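Long-range contacts in cellulose-binding protein (Saccharophagus degradans, PDB 2YHG), which probably hydrolyses glycosyl compounds in carbohydrate metabolism, this chain being the C-terminal part of a cellulose-binding protein, with a nucleoside hydrolase-like domain: residues M53-Y57 against F248-A252; P254-D258 against N343-M347. All blocks are in the same frame, centred on the assembly; numbering follows the deposited sequence. Where two conformers were deposited one is given.

Contact 1: residues M53-Y57 against F248-A252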
loop_
_atom_site.group_PDB
_atom_site.type_symbol
_atom_site.label_atom_id
_atom_site.label_comp_id
_atom_site.label_asym_id
_atom_site.label_seq_id
_atom_site.Cartn_x
_atom_site.Cartn_y
_atom_site.Cartn_z
ATOM N N MET A 53 7.710 6.457 5.690
ATOM C CA MET A 53 6.277 6.232 5.931
ATOM C C MET A 53 6.031 5.134 6.975
ATOM O O MET A 53 4.873 4.815 7.235
ATOM C CB MET A 53 5.556 5.842 4.592
ATOM C CG MET A 53 5.546 6.972 3.557
ATOM S SD MET A 53 4.708 6.542 2.034
ATOM C CE MET A 53 3.008 6.586 2.583
ATOM N N ALA A 54 7.077 4.549 7.537
ATOM C CA ALA A 54 6.913 3.274 8.243
ATOM C C ALA A 54 6.111 3.385 9.533
ATOM O O ALA A 54 5.587 2.407 10.031
ATOM C CB ALA A 54 8.256 2.604 8.500
ATOM N N ASN A 55 6.023 4.581 10.105
ATOM C CA ASN A 55 5.181 4.793 11.271
ATOM C C ASN A 55 3.697 4.506 10.995
ATOM O O ASN A 55 2.924 4.310 11.932
ATOM C CB ASN A 55 5.307 6.243 11.767
ATOM C CG ASN A 55 4.662 7.215 10.804
ATOM O OD1 ASN A 55 5.115 7.336 9.659
ATOM N ND2 ASN A 55 3.587 7.882 11.235
ATOM N N GLU A 56 3.289 4.498 9.729
ATOM C CA GLU A 56 1.899 4.286 9.347
ATOM C C GLU A 56 1.545 2.820 9.156
ATOM O O GLU A 56 0.370 2.539 8.890
ATOM C CB GLU A 56 1.584 5.015 8.012
ATOM C CG GLU A 56 1.920 6.490 8.005
ATOM C CD GLU A 56 1.132 7.346 8.983
ATOM O OE1 GLU A 56 0.044 6.920 9.475
ATOM O OE2 GLU A 56 1.533 8.531 9.147
ATOM N N TYR A 57 2.515 1.926 9.300
ATOM C CA TYR A 57 2.377 0.508 8.976
ATOM C C TYR A 57 2.861 -0.329 10.145
ATOM O O TYR A 57 3.642 0.162 10.974
ATOM C CB TYR A 57 3.282 0.132 7.778
ATOM C CG TYR A 57 2.943 0.845 6.493
ATOM C CD1 TYR A 57 3.288 2.155 6.282
ATOM C CD2 TYR A 57 2.260 0.188 5.484
ATOM C CE1 TYR A 57 3.024 2.788 5.096
ATOM C CE2 TYR A 57 2.003 0.808 4.271
ATOM C CZ TYR A 57 2.393 2.102 4.067
ATOM O OH TYR A 57 2.195 2.764 2.885
ATOM N N PHE A 248 2.953 -0.594 -1.498
ATOM C CA PHE A 248 2.672 -0.151 -0.134
ATOM C C PHE A 248 1.773 1.056 -0.047
ATOM O O PHE A 248 1.105 1.214 0.979
ATOM C CB PHE A 248 3.928 0.058 0.750
ATOM C CG PHE A 248 4.917 1.020 0.208
ATOM C CD1 PHE A 248 5.899 0.598 -0.679
ATOM C CD2 PHE A 248 4.955 2.343 0.645
ATOM C CE1 PHE A 248 6.851 1.478 -1.156
ATOM C CE2 PHE A 248 5.870 3.235 0.122
ATOM C CZ PHE A 248 6.838 2.780 -0.761
ATOM N N LEU A 249 1.656 1.886 -1.067
ATOM C CA LEU A 249 0.709 2.990 -0.967
ATOM C C LEU A 249 -0.712 2.456 -0.831
ATOM O O LEU A 249 -1.569 3.146 -0.248
ATOM C CB LEU A 249 0.796 3.938 -2.167
ATOM C CG LEU A 249 2.133 4.626 -2.373
ATOM C CD1 LEU A 249 1.974 5.659 -3.502
ATOM C CD2 LEU A 249 2.640 5.266 -1.082
ATOM N N HIS A 250 -0.999 1.266 -1.335
ATOM C CA HIS A 250 -2.320 0.643 -1.187
ATOM C C HIS A 250 -2.748 0.610 0.287
ATOM O O HIS A 250 -3.952 0.742 0.560
ATOM C CB HIS A 250 -2.225 -0.766 -1.779
ATOM C CG HIS A 250 -3.537 -1.458 -1.874
ATOM N ND1 HIS A 250 -4.626 -0.888 -2.473
ATOM C CD2 HIS A 250 -3.891 -2.698 -1.450
ATOM C CE1 HIS A 250 -5.619 -1.751 -2.373
ATOM N NE2 HIS A 250 -5.207 -2.865 -1.776
ATOM N N MET A 251 -1.803 0.407 1.196
ATOM C CA MET A 251 -2.043 0.238 2.606
ATOM C C MET A 251 -1.674 1.462 3.443
ATOM O O MET A 251 -1.610 1.362 4.666
ATOM C CB MET A 251 -1.342 -1.009 3.144
ATOM C CG MET A 251 -1.487 -2.250 2.276
ATOM S SD MET A 251 -0.072 -2.316 1.111
ATOM C CE MET A 251 -0.318 -3.854 0.279
ATOM N N ALA A 252 -1.437 2.603 2.821
ATOM C CA ALA A 252 -0.921 3.771 3.506
ATOM C C ALA A 252 -1.959 4.505 4.339
ATOM O O ALA A 252 -1.562 5.328 5.169
ATOM C CB ALA A 252 -0.320 4.732 2.503
HETATM O O HOH W 1 -1.057 0.792 7.369
#
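The short 3-10 turn ending at Glu-56 faces the type I beta turn Leu-249 to Ala-252, with the two chains nearest at Glu-56 and Ala-252, whose CA atoms are 6.5 Å apart. Tyr-57 bridges this gap. With CG turned away from its carbonyl carbon (chi1 -62°), the ring reaches across until Tyr-57 OH donates to Phe-248 O at 2.7 Å. The hydroxyl sits well above the carbonyl plane, 63° out of it, while Met-251 N reaches the same oxygen from the opposite face; two donors thus grip Phe-248 O. Met-251 and Ala-252 lie on one side of the Tyr-57 ring, Met-251 CB 4.0 Å from Tyr-57 CE2 and Ala-252 CB 3.2 Å from Tyr-57 OH. Met-53 packs beside the tyrosine. Its sulfur meets the edge of the Phe-248 ring, SD 4.0 Å from CE2, in a Met-aromatic contact, and the bend at chi3 (74°) turns CE onto Leu-249 CD2 and Ala-252 CB. A water ties the backbones together on another flank, donating to Glu-56 O and Met-251 O. Glu-56 offers mainly CB; its carboxylate forms a salt bridge with Arg-318 of helix 308-323. The tyrosine leads directly into strand 58-64 of the parallel sheet, so this buried contact fastens a helix-to-strand connection of the Rossmann-like alpha/beta core, the nucleoside hydrolase-like domain, against the chain running on from helix 246-249.

Contact 2: residues P254-D258 against N343-M347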
loop_
_atom_site.group_PDB
_atom_site.type_symbol
_atom_site.label_atom_id
_atom_site.label_comp_id
_atom_site.label_asym_id
_atom_site.label_seq_id
_atom_site.Cartn_x
_atom_site.Cartn_y
_atom_site.Cartn_z
ATOM N N PRO A 254 -5.513 3.979 6.193
ATOM C CA PRO A 254 -6.679 3.229 6.641
ATOM C C PRO A 254 -7.985 4.012 6.623
ATOM O O PRO A 254 -9.042 3.422 6.440
ATOM C CB PRO A 254 -6.291 2.773 8.055
ATOM C CG PRO A 254 -4.771 2.784 8.054
ATOM C CD PRO A 254 -4.399 3.904 7.151
ATOM N N GLY A 255 -7.935 5.331 6.784
ATOM C CA GLY A 255 -9.137 6.136 6.718
ATOM C C GLY A 255 -9.650 6.369 5.313
ATOM O O GLY A 255 -10.817 6.760 5.146
ATOM N N LEU A 256 -8.778 6.188 4.305
ATOM C CA LEU A 256 -9.164 6.327 2.902
ATOM C C LEU A 256 -9.729 5.051 2.334
ATOM O O LEU A 256 -10.712 5.070 1.586
ATOM C CB LEU A 256 -7.970 6.767 2.057
ATOM C CG LEU A 256 -8.166 6.862 0.549
ATOM C CD1 LEU A 256 -9.286 7.828 0.172
ATOM C CD2 LEU A 256 -6.849 7.314 -0.093
ATOM N N ASN A 257 -9.092 3.932 2.617
ATOM C CA ASN A 257 -9.443 2.672 1.977
ATOM C C ASN A 257 -9.026 1.497 2.824
ATOM O O ASN A 257 -7.981 1.528 3.454
ATOM C CB ASN A 257 -8.882 2.534 0.546
ATOM C CG ASN A 257 -7.371 2.487 0.502
ATOM O OD1 ASN A 257 -6.697 3.469 0.857
ATOM N ND2 ASN A 257 -6.822 1.373 0.020
ATOM N N ASP A 258 -9.869 0.464 2.805
ATOM C CA ASP A 258 -9.538 -0.835 3.332
ATOM C C ASP A 258 -8.923 -1.640 2.190
ATOM O O ASP A 258 -9.609 -1.956 1.234
ATOM C CB ASP A 258 -10.783 -1.539 3.865
ATOM C CG ASP A 258 -10.474 -2.882 4.488
ATOM O OD1 ASP A 258 -9.417 -3.483 4.173
ATOM O OD2 ASP A 258 -11.277 -3.318 5.342
ATOM N N ASN A 343 -11.735 7.641 14.719
ATOM C CA ASN A 343 -11.041 6.413 14.347
ATOM C C ASN A 343 -10.437 6.537 12.948
ATOM O O ASN A 343 -11.098 6.963 12.019
ATOM C CB ASN A 343 -12.025 5.247 14.371
ATOM C CG ASN A 343 -12.483 4.891 15.777
ATOM O OD1 ASN A 343 -13.681 4.849 16.046
ATOM N ND2 ASN A 343 -11.542 4.720 16.689
ATOM N N GLU A 344 -9.193 6.116 12.808
ATOM C CA GLU A 344 -8.511 6.035 11.538
ATOM C C GLU A 344 -8.850 4.766 10.782
ATOM O O GLU A 344 -8.134 3.750 10.882
ATOM C CB GLU A 344 -7.019 6.054 11.777
ATOM C CG GLU A 344 -6.267 6.274 10.507
ATOM C CD GLU A 344 -4.805 6.208 10.725
ATOM O OE1 GLU A 344 -4.383 6.093 11.889
ATOM O OE2 GLU A 344 -4.076 6.224 9.727
ATOM N N ALA A 345 -10.010 4.766 10.161
ATOM C CA ALA A 345 -10.609 3.594 9.560
ATOM C C ALA A 345 -11.731 4.109 8.687
ATOM O O ALA A 345 -12.225 5.215 8.850
ATOM C CB ALA A 345 -11.173 2.693 10.624
ATOM N N VAL A 346 -12.153 3.320 7.731
ATOM C CA VAL A 346 -13.353 3.627 6.991
ATOM C C VAL A 346 -14.530 3.605 7.949
ATOM O O VAL A 346 -14.636 2.728 8.815
ATOM C CB VAL A 346 -13.529 2.629 5.844
ATOM C CG1 VAL A 346 -14.873 2.843 5.133
ATOM C CG2 VAL A 346 -12.400 2.774 4.821
ATOM N N MET A 347 -15.411 4.580 7.830
ATOM C CA MET A 347 -16.603 4.689 8.662
ATOM C C MET A 347 -17.794 4.118 7.944
ATOM O O MET A 347 -17.995 4.446 6.784
ATOM C CB MET A 347 -16.860 6.202 8.940
ATOM C CG MET A 347 -17.987 6.616 9.824
ATOM S SD MET A 347 -17.756 8.390 10.209
ATOM C CE MET A 347 -18.273 8.423 11.880
HETATM O O HOH W 2 -10.018 0.968 6.603
#
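Pro-254 and Glu-344 meet with their side chains set obliquely: in the conformer given, the glutamate runs extended past CG and crosses the proline at a slant, Glu-344 OE2 ending 3.5 Å from Pro-254 CD. On the same proline, CB rests 3.5 Å from the backbone oxygen Glu-344 O. The long reach of that conformer follows from a CG anti to the backbone N (chi1 -168°) and a nearly straight chi2. Glu-344 is also the centre of an inverse gamma turn, which leads the chain past Gly-255; there the backbones come close, Gly-255 CA lying 4.1 Å from Ala-345 CA. This is an interdomain seam, where a loop of the nucleoside hydrolase-like domain meets the chain entering strand 347-351 of the C-terminal beta domain. Arg-431 of strand 427-436 bonds to the backbones of both Gly-255 and Met-347. Val-346 fills the curve of the facing loop with one methyl, CG2, which lies 3.8 Å from Pro-254 O and 4.0 Å from Asp-258 N. Pro-254 O also receives a CA-H...O contact from Ala-345 CA at 3.5 Å, and a water donates to it at 2.6 Å while accepting only weakly from Val-346 N.

In the fold
Contacts 1 and 2 follow one another along the chain, their centres 13 Å apart, and draw on one continuous run of chain from helix 246-249 onward: residues 248-252 turn inward to the alpha/beta core, while 254-258 turn outward to the C-terminal beta domain. A probable hydrogen bond from Asn-257 ND2 to His-250 O, 3.0 Å, couples the two halves. In one Glu-344 conformer, Glu-344 OE2 lies 4.2 Å from OE1 of Glu-56, whose carboxylate is already paired with Arg-318. Each side chain also lies near bound bis-tris buffer (BTB), about 4 Å for Glu-56 and about 3 Å for Glu-344. The Phe-248 side chain lies near two calcium ligands, about 4 Å from that of Trp-151 and about 6 Å from that of Asp-244.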